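PDB 4G75: phosphodiesterase from Pseudomonas aeruginosa, which is a colicin M-like bacteriocin that probably kills competing bacteria by magnesium-dependent phosphodiester cleavage of the lipid-linked peptidoglycan precursor. Local coordinates for residues A[57-62]-A[259-264]; A[84-89]-A[267-272]. All coordinates share one frame; numbering follows the deposited sequence.

Contact 1: A[57-62]-A[259-264]; sequences PLLALW and TRLGRE
The indole of Trp62 is met in two ways by 259-264: methyl CD1 of Leu261 sits over one face, and carboxylate oxygen OE1 of Glu264 lies at the edge in the ring plane. This is helix-helix packing between helix 55-65 and helix 255-264, whose segments here cross at 55° with axes 11.1 Å apart. That spacing is wide enough for side chains, rather than backbones, to make the contact, and the nearest CA pair, Leu59 and Leu261, is still 7.5 Å apart.

Over the face, Leu261 CD1 lies 3.4 Å from the centroid of the five-membered ring of Trp62 and close to the ring normal, which is the geometry of a CH-pi interaction. Leu261 adds an apolar touch by its CB, 4.1 Å from Leu59 CD2. The indole is swung out to its partners because CG of Trp62 stands anti to its own backbone N (chi1 -172°).

At the edge, Trp62 NE1 donates to Glu264 OE1 over 3.0 Å, with an N-H...O angle of 175°. The nearly straight bond reaches the anti side of the carboxylate, tilted out of its plane. Trp68 NE1 also donates to this oxygen, so two indole N-H groups grip one carboxylate atom, which would be expected to favour the ionised form of Glu264. The rings of Trp65, Trp68 and Phe85 also meet that of Trp62.

The second carboxylate oxygen is engaged within 259-264, one helical turn back. Arg260, whose guanidinium also makes a cation-pi contact with Trp68, points NE along its own guanidinium plane at Glu264 OE2, and the 2.9 Å salt bridge arrives from above the carboxylate plane.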
ATOM      1  N   PRO A  57      -7.918  12.560   1.806  1.00  7.75           N
ATOM      2  CA  PRO A  57      -9.359  12.274   1.852  1.00  6.75           C
ATOM      3  C   PRO A  57      -9.783  11.583   3.148  1.00 12.72           C
ATOM      4  O   PRO A  57     -10.827  11.923   3.699  1.00 11.57           O
ATOM      5  CB  PRO A  57      -9.589  11.332   0.661  1.00 10.52           C
ATOM      6  CG  PRO A  57      -8.352  11.411  -0.171  1.00 15.85           C
ATOM      7  CD  PRO A  57      -7.239  11.913   0.668  1.00 10.53           C
ATOM      8  N   LEU A  58      -8.988  10.626   3.629  1.00  8.76           N
ATOM      9  CA  LEU A  58      -9.331   9.922   4.855  1.00  8.37           C
ATOM     10  C   LEU A  58      -9.207  10.828   6.072  1.00  8.00           C
ATOM     11  O   LEU A  58     -10.047  10.791   6.967  1.00  7.78           O
ATOM     12  CB  LEU A  58      -8.469   8.670   5.030  1.00 10.24           C
ATOM     13  CG  LEU A  58      -8.768   7.518   4.073  1.00  8.94           C
ATOM     14  CD1 LEU A  58      -7.779   6.384   4.330  1.00  8.24           C
ATOM     15  CD2 LEU A  58     -10.194   7.029   4.260  1.00  6.86           C
ATOM     16  N   LEU A  59      -8.169  11.657   6.090  1.00  9.41           N
ATOM     17  CA  LEU A  59      -7.963  12.571   7.205  1.00 16.03           C
ATOM     18  C   LEU A  59      -9.090  13.592   7.301  1.00 11.84           C
ATOM     19  O   LEU A  59      -9.525  13.951   8.395  1.00 11.33           O
ATOM     20  CB  LEU A  59      -6.609  13.271   7.086  1.00  9.39           C
ATOM     21  CG  LEU A  59      -5.411  12.409   7.493  1.00  9.87           C
ATOM     22  CD1 LEU A  59      -4.122  13.094   7.096  1.00 13.00           C
ATOM     23  CD2 LEU A  59      -5.438  12.107   8.985  1.00 11.46           C
ATOM     24  N   ALA A  60      -9.571  14.054   6.157  1.00  9.78           N
ATOM     25  CA  ALA A  60     -10.650  15.030   6.157  1.00  9.30           C
ATOM     26  C   ALA A  60     -11.908  14.425   6.773  1.00 12.23           C
ATOM     27  O   ALA A  60     -12.603  15.079   7.548  1.00 13.57           O
ATOM     28  CB  ALA A  60     -10.918  15.533   4.746  1.00 11.65           C
ATOM     29  N   LEU A  61     -12.196  13.177   6.425  1.00 11.44           N
ATOM     30  CA  LEU A  61     -13.347  12.485   6.983  1.00  8.09           C
ATOM     31  C   LEU A  61     -13.179  12.319   8.488  1.00 16.84           C
ATOM     32  O   LEU A  61     -14.071  12.668   9.262  1.00 12.35           O
ATOM     33  CB  LEU A  61     -13.525  11.111   6.327  1.00 10.83           C
ATOM     34  CG  LEU A  61     -13.848  11.181   4.834  1.00  7.10           C
ATOM     35  CD1 LEU A  61     -13.908   9.794   4.220  1.00  8.16           C
ATOM     36  CD2 LEU A  61     -15.159  11.930   4.614  1.00 10.93           C
ATOM     37  N   TRP A  62     -12.027  11.796   8.896  1.00  9.42           N
ATOM     38  CA  TRP A  62     -11.774  11.540  10.310  1.00 10.12           C
ATOM     39  C   TRP A  62     -11.804  12.817  11.132  1.00 12.92           C
ATOM     40  O   TRP A  62     -12.390  12.848  12.217  1.00 11.21           O
ATOM     41  CB  TRP A  62     -10.436  10.821  10.527  1.00  8.63           C
ATOM     42  CG  TRP A  62     -10.255  10.395  11.954  1.00  6.07           C
ATOM     43  CD1 TRP A  62      -9.617  11.088  12.950  1.00 12.45           C
ATOM     44  CD2 TRP A  62     -10.758   9.197  12.558  1.00  9.83           C
ATOM     45  NE1 TRP A  62      -9.678  10.382  14.128  1.00 12.74           N
ATOM     46  CE2 TRP A  62     -10.369   9.218  13.915  1.00 15.83           C
ATOM     47  CE3 TRP A  62     -11.484   8.101  12.080  1.00  9.25           C
ATOM     48  CZ2 TRP A  62     -10.685   8.188  14.797  1.00 13.88           C
ATOM     49  CZ3 TRP A  62     -11.798   7.077  12.961  1.00 17.83           C
ATOM     50  CH2 TRP A  62     -11.398   7.131  14.304  1.00 18.57           C
ATOM     51  N   THR A 259      -0.267  10.319  12.104  1.00 11.20           N
ATOM     52  CA  THR A 259       0.155   9.890  13.437  1.00 12.35           C
ATOM     53  C   THR A 259      -0.992  10.039  14.440  1.00 12.19           C
ATOM     54  O   THR A 259      -1.231   9.149  15.259  1.00 14.30           O
ATOM     55  CB  THR A 259       1.386  10.679  13.916  1.00 11.09           C
ATOM     56  OG1 THR A 259       2.418  10.580  12.929  1.00 18.28           O
ATOM     57  CG2 THR A 259       1.907  10.133  15.238  1.00 15.53           C
ATOM     58  N   ARG A 260      -1.705  11.161  14.366  1.00 11.58           N
ATOM     59  CA  ARG A 260      -2.844  11.380  15.248  1.00 13.03           C
ATOM     60  C   ARG A 260      -3.945  10.371  14.951  1.00 13.82           C
ATOM     61  O   ARG A 260      -4.504   9.767  15.866  1.00 14.84           O
ATOM     62  CB  ARG A 260      -3.374  12.811  15.132  1.00 12.76           C
ATOM     63  CG  ARG A 260      -4.435  13.137  16.175  1.00 14.77           C
ATOM     64  CD  ARG A 260      -4.899  14.585  16.084  1.00 18.77           C
ATOM     65  NE  ARG A 260      -6.022  14.832  16.981  1.00 22.60           N
ATOM     66  CZ  ARG A 260      -6.543  16.030  17.217  1.00 14.11           C
ATOM     67  NH1 ARG A 260      -6.040  17.102  16.621  1.00 18.72           N
ATOM     68  NH2 ARG A 260      -7.571  16.154  18.053  1.00 19.46           N
ATOM     69  N   LEU A 261      -4.241  10.176  13.666  1.00 12.28           N
ATOM     70  CA  LEU A 261      -5.223   9.174  13.265  1.00  9.84           C
ATOM     71  C   LEU A 261      -4.881   7.797  13.841  1.00  9.47           C
ATOM     72  O   LEU A 261      -5.748   7.094  14.366  1.00 12.98           O
ATOM     73  CB  LEU A 261      -5.320   9.101  11.736  1.00 10.53           C
ATOM     74  CG  LEU A 261      -6.224   8.006  11.166  1.00 12.64           C
ATOM     75  CD1 LEU A 261      -7.645   8.165  11.674  1.00 12.96           C
ATOM     76  CD2 LEU A 261      -6.198   8.020   9.643  1.00 10.76           C
ATOM     77  N   GLY A 262      -3.613   7.410  13.738  1.00  9.27           N
ATOM     78  CA  GLY A 262      -3.185   6.111  14.223  1.00 12.85           C
ATOM     79  C   GLY A 262      -3.402   5.934  15.710  1.00 18.90           C
ATOM     80  O   GLY A 262      -3.648   4.824  16.187  1.00 18.13           O
ATOM     81  N   ARG A 263      -3.305   7.032  16.448  1.00 13.97           N
ATOM     82  CA  ARG A 263      -3.481   6.989  17.896  1.00 15.46           C
ATOM     83  C   ARG A 263      -4.949   6.958  18.311  1.00 19.04           C
ATOM     84  O   ARG A 263      -5.271   6.588  19.436  1.00 21.56           O
ATOM     85  CB  ARG A 263      -2.767   8.172  18.551  1.00 11.79           C
ATOM     86  CG  ARG A 263      -1.263   8.021  18.564  1.00 16.61           C
ATOM     87  CD  ARG A 263      -0.544   9.342  18.774  1.00 15.66           C
ATOM     88  NE  ARG A 263       0.904   9.159  18.693  1.00 17.04           N
ATOM     89  CZ  ARG A 263       1.786  10.151  18.723  1.00 19.63           C
ATOM     90  NH1 ARG A 263       1.367  11.404  18.838  1.00 18.38           N
ATOM     91  NH2 ARG A 263       3.084   9.890  18.640  1.00 21.37           N
ATOM     92  N   GLU A 264      -5.839   7.331  17.399  1.00 10.38           N
ATOM     93  CA  GLU A 264      -7.251   7.449  17.735  1.00 15.27           C
ATOM     94  C   GLU A 264      -8.128   6.392  17.074  1.00 15.11           C
ATOM     95  O   GLU A 264      -9.207   6.083  17.564  1.00 17.51           O
ATOM     96  CB  GLU A 264      -7.772   8.826  17.336  1.00 15.92           C
ATOM     97  CG  GLU A 264      -7.004   9.983  17.928  1.00 20.94           C
ATOM     98  CD  GLU A 264      -7.627  11.315  17.577  1.00 28.13           C
ATOM     99  OE1 GLU A 264      -8.622  11.324  16.818  1.00 18.77           O
ATOM    100  OE2 GLU A 264      -7.125  12.352  18.063  1.00 23.64           O
TER

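Contact 2: A[84-89]-A[267-272]. With EDO (1,2-ethanediol), chain M.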
ATOM      1  N   GLU A  84     -18.819   7.561   5.488  1.00 10.83           N
ATOM      2  CA  GLU A  84     -17.959   7.602   4.314  1.00 12.26           C
ATOM      3  C   GLU A  84     -16.559   7.070   4.614  1.00  8.58           C
ATOM      4  O   GLU A  84     -15.943   6.418   3.764  1.00  9.18           O
ATOM      5  CB  GLU A  84     -17.896   9.014   3.730  1.00 15.24           C
ATOM      6  CG  GLU A  84     -19.213   9.461   3.098  1.00 11.17           C
ATOM      7  CD  GLU A  84     -19.762   8.435   2.121  1.00  9.85           C
ATOM      8  OE1 GLU A  84     -19.014   8.023   1.206  1.00  9.75           O
ATOM      9  OE2 GLU A  84     -20.940   8.038   2.269  1.00 12.42           O
ATOM     10  N   PHE A  85     -16.061   7.333   5.821  1.00  9.54           N
ATOM     11  CA  PHE A  85     -14.755   6.812   6.213  1.00  8.69           C
ATOM     12  C   PHE A  85     -14.845   5.291   6.252  1.00 10.54           C
ATOM     13  O   PHE A  85     -13.987   4.579   5.718  1.00  9.21           O
ATOM     14  CB  PHE A  85     -14.353   7.359   7.586  1.00  6.92           C
ATOM     15  CG  PHE A  85     -12.954   6.986   8.011  1.00  5.48           C
ATOM     16  CD1 PHE A  85     -11.905   7.884   7.853  1.00 11.13           C
ATOM     17  CD2 PHE A  85     -12.690   5.747   8.572  1.00  6.78           C
ATOM     18  CE1 PHE A  85     -10.612   7.549   8.253  1.00 11.08           C
ATOM     19  CE2 PHE A  85     -11.404   5.407   8.968  1.00  6.70           C
ATOM     20  CZ  PHE A  85     -10.369   6.304   8.810  1.00 10.89           C
ATOM     21  N   ILE A  86     -15.900   4.790   6.882  1.00  7.92           N
ATOM     22  CA  ILE A  86     -16.086   3.348   7.008  1.00 16.60           C
ATOM     23  C   ILE A  86     -16.188   2.651   5.653  1.00 11.94           C
ATOM     24  O   ILE A  86     -15.520   1.642   5.421  1.00  6.93           O
ATOM     25  CB  ILE A  86     -17.305   3.011   7.870  1.00 10.38           C
ATOM     26  CG1 ILE A  86     -17.012   3.403   9.322  1.00 10.65           C
ATOM     27  CG2 ILE A  86     -17.633   1.536   7.751  1.00  8.94           C
ATOM     28  CD1 ILE A  86     -18.235   3.473  10.223  1.00 10.21           C
ATOM     29  N   TRP A  87     -17.015   3.191   4.760  1.00  7.09           N
ATOM     30  CA  TRP A  87     -17.160   2.605   3.428  1.00  6.05           C
ATOM     31  C   TRP A  87     -15.893   2.688   2.569  1.00  6.43           C
ATOM     32  O   TRP A  87     -15.631   1.784   1.793  1.00  6.47           O
ATOM     33  CB  TRP A  87     -18.370   3.188   2.677  1.00  7.64           C
ATOM     34  CG  TRP A  87     -19.677   2.547   3.054  1.00  5.29           C
ATOM     35  CD1 TRP A  87     -20.776   3.170   3.568  1.00 12.75           C
ATOM     36  CD2 TRP A  87     -20.017   1.158   2.946  1.00  9.19           C
ATOM     37  NE1 TRP A  87     -21.782   2.256   3.783  1.00 15.76           N
ATOM     38  CE2 TRP A  87     -21.341   1.014   3.409  1.00 15.56           C
ATOM     39  CE3 TRP A  87     -19.332   0.023   2.501  1.00  8.78           C
ATOM     40  CZ2 TRP A  87     -21.993  -0.216   3.439  1.00 17.25           C
ATOM     41  CZ3 TRP A  87     -19.984  -1.203   2.529  1.00 10.97           C
ATOM     42  CH2 TRP A  87     -21.300  -1.311   3.001  1.00 16.22           C
ATOM     43  N   ASP A  88     -15.119   3.761   2.702  1.00  7.01           N
ATOM     44  CA  ASP A  88     -13.850   3.866   1.984  1.00  5.90           C
ATOM     45  C   ASP A  88     -12.876   2.803   2.502  1.00  6.08           C
ATOM     46  O   ASP A  88     -12.119   2.206   1.733  1.00  9.04           O
ATOM     47  CB  ASP A  88     -13.229   5.261   2.137  1.00  9.12           C
ATOM     48  CG  ASP A  88     -13.765   6.274   1.129  1.00  9.36           C
ATOM     49  OD1 ASP A  88     -14.783   6.000   0.440  1.00 10.44           O
ATOM     50  OD2 ASP A  88     -13.159   7.366   1.038  1.00  8.90           O
ATOM     51  N   ILE A  89     -12.894   2.568   3.812  1.00  7.76           N
ATOM     52  CA  ILE A  89     -12.045   1.529   4.395  1.00 10.37           C
ATOM     53  C   ILE A  89     -12.446   0.156   3.845  1.00  8.47           C
ATOM     54  O   ILE A  89     -11.605  -0.717   3.639  1.00 10.74           O
ATOM     55  CB  ILE A  89     -12.081   1.570   5.941  1.00  6.73           C
ATOM     56  CG1 ILE A  89     -11.380   2.833   6.450  1.00  6.10           C
ATOM     57  CG2 ILE A  89     -11.422   0.324   6.551  1.00  6.60           C
ATOM     58  CD1 ILE A  89      -9.949   2.973   5.989  1.00  9.91           C
ATOM     59  N   GLN A 267     -10.154   3.547  18.762  1.00 21.30           N
ATOM     60  CA  GLN A 267     -11.318   3.880  19.574  1.00 38.11           C
ATOM     61  C   GLN A 267     -12.586   3.434  18.865  1.00 41.59           C
ATOM     62  O   GLN A 267     -13.557   3.031  19.503  1.00 26.86           O
ATOM     63  CB  GLN A 267     -11.412   5.391  19.792  1.00 24.28           C
ATOM     64  CG  GLN A 267     -10.111   6.082  20.131  1.00 54.08           C
ATOM     65  CD  GLN A 267      -9.967   6.354  21.602  1.00 56.75           C
ATOM     66  OE1 GLN A 267      -9.607   5.471  22.378  1.00 68.79           O
ATOM     67  NE2 GLN A 267     -10.244   7.590  21.999  1.00 48.29           N
ATOM     68  N   LYS A 268     -12.563   3.512  17.537  1.00 16.15           N
ATOM     69  CA  LYS A 268     -13.757   3.281  16.737  0.75 19.59           C
ATOM     70  C   LYS A 268     -13.683   1.990  15.933  1.00 20.66           C
ATOM     71  O   LYS A 268     -14.698   1.333  15.706  1.00 21.62           O
ATOM     72  CB  LYS A 268     -14.019   4.481  15.828  0.75 20.32           C
ATOM     73  CG  LYS A 268     -14.160   5.783  16.604  0.75 27.95           C
ATOM     74  CD  LYS A 268     -14.813   6.872  15.780  0.75 41.63           C
ATOM     75  CE  LYS A 268     -15.372   7.977  16.672  0.75 44.06           C
ATOM     76  NZ  LYS A 268     -16.475   7.491  17.557  0.75 29.50           N
ATOM     77  N   PHE A 269     -12.478   1.631  15.508  1.00 13.57           N
ATOM     78  CA  PHE A 269     -12.256   0.366  14.834  1.00 11.94           C
ATOM     79  C   PHE A 269     -11.629  -0.565  15.858  1.00  9.80           C
ATOM     80  O   PHE A 269     -10.414  -0.709  15.927  1.00 13.17           O
ATOM     81  CB  PHE A 269     -11.343   0.562  13.618  1.00  8.10           C
ATOM     82  CG  PHE A 269     -12.046   1.148  12.422  1.00 11.53           C
ATOM     83  CD1 PHE A 269     -12.484   0.333  11.390  1.00 11.64           C
ATOM     84  CD2 PHE A 269     -12.273   2.515  12.334  1.00  7.95           C
ATOM     85  CE1 PHE A 269     -13.135   0.871  10.285  1.00 10.72           C
ATOM     86  CE2 PHE A 269     -12.928   3.059  11.235  1.00  9.68           C
ATOM     87  CZ  PHE A 269     -13.351   2.237  10.207  1.00  9.73           C
ATOM     88  N   LYS A 270     -12.485  -1.175  16.675  1.00 13.45           N
ATOM     89  CA  LYS A 270     -12.048  -1.884  17.870  1.00 17.68           C
ATOM     90  C   LYS A 270     -11.253  -3.156  17.590  1.00 18.22           C
ATOM     91  O   LYS A 270     -10.655  -3.728  18.499  1.00 18.12           O
ATOM     92  CB  LYS A 270     -13.252  -2.189  18.762  1.00 15.51           C
ATOM     93  CG  LYS A 270     -13.979  -0.943  19.249  1.00 33.61           C
ATOM     94  CD  LYS A 270     -14.944  -1.279  20.375  1.00 40.03           C
ATOM     95  CE  LYS A 270     -15.486  -0.025  21.042  1.00 63.81           C
ATOM     96  NZ  LYS A 270     -16.456  -0.361  22.127  1.00 52.72           N
ATOM     97  N   ASP A 271     -11.243  -3.600  16.339  1.00 12.56           N
ATOM     98  CA  ASP A 271     -10.477  -4.792  15.976  1.00 11.29           C
ATOM     99  C   ASP A 271      -9.097  -4.475  15.407  1.00 10.83           C
ATOM    100  O   ASP A 271      -8.374  -5.380  15.010  1.00 11.52           O
ATOM    101  CB  ASP A 271     -11.265  -5.645  14.979  1.00 11.77           C
ATOM    102  CG  ASP A 271     -12.581  -6.127  15.548  1.00 23.34           C
ATOM    103  OD1 ASP A 271     -12.581  -6.642  16.686  1.00 16.24           O
ATOM    104  OD2 ASP A 271     -13.610  -5.991  14.856  1.00 18.62           O
ATOM    105  N   THR A 272      -8.736  -3.195  15.370  1.00  8.65           N
ATOM    106  CA  THR A 272      -7.439  -2.785  14.834  1.00 10.35           C
ATOM    107  C   THR A 272      -6.298  -3.550  15.487  1.00 14.93           C
ATOM    108  O   THR A 272      -6.210  -3.620  16.711  1.00  9.15           O
ATOM    109  CB  THR A 272      -7.188  -1.284  15.042  1.00 10.12           C
ATOM    110  OG1 THR A 272      -8.179  -0.529  14.331  1.00 10.50           O
ATOM    111  CG2 THR A 272      -5.799  -0.896  14.538  1.00  7.36           C
TER
HETATM  112  C1  EDO M 312     -23.734  10.144   3.975  1.00 42.92           C
HETATM  113  O1  EDO M 312     -22.701   9.153   4.049  1.00 21.70           O
HETATM  114  C2  EDO M 312     -23.122  11.529   3.789  1.00 15.32           C
HETATM  115  O2  EDO M 312     -21.973  11.656   4.636  1.00 25.28           O
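Phe269 opens a type I beta turn, Phe269 to Thr272, in the loop between helix 255-264 and strand 275-278, and its ring is the part of that loop that packs on Phe85, Ile86 and Ile89 of helix 81-102. The interaction is apolar throughout. The nearest CA pair, Ile86 and Phe269, is 9.2 Å apart, so the side chains bridge the gap.

The far rim of the Phe269 ring does the touching. Phe269 CE2 lies 3.6 Å from Phe85 CE2. Phe269 CZ rests on Ile86 CG1 at 3.9 Å, while CE1 of the same ring reaches Ile89 CG2. The two phenyl rings meet obliquely, with planes at 57° and centroids 5.8 Å apart. Phe85 presents its ring to the loop because CG is anti to the backbone N (chi1 -174°); four residues on, Ile89 offers the branch CG2, which takes that same anti position.

The turn that carries Phe269 is closed twice at one acceptor. Phe269 O accepts from Thr272 N at 3.1 Å and from Thr272 OG1 at 2.8 Å, which restrains the backbone just after the phenylalanine. Further back along helix 81-102, Glu84 OE1 forms salt bridges with Lys42 and Arg45 of helix 34-49, and Glu84 OE2 accepts a bond from O1 of a 1,2-ethanediol, probably a crystallisation additive.

Helix 143-153 borders the same apolar patch: Leu152 touches Phe269 and Ala149 touches Ile89. Lys268 touches Trp62 and Trp65 of helix 55-65, so the loop lies among helices 55-65, 81-102 and 143-153 before the chain enters strand 275-278.

Contacts 1 and 2 have centres about 10 Å apart, on the same side of the chain's centre. Their segments alternate along the chain: 57-62, 84-89, 259-264, then 267-272. Helices 55-65 and 81-102 are consecutive, and against them lie helix 255-264 and the loop following it. The two contacts touch directly: Leu58 O approaches Phe85 CE1 at 3.5 Å, and Trp62 CH2 approaches Lys268 CD at 3.7 Å. The late segments belong to the colicin M family region, so the pair packs part of that region against early helices. Both contacts lie away from the magnesium site and are structural packing.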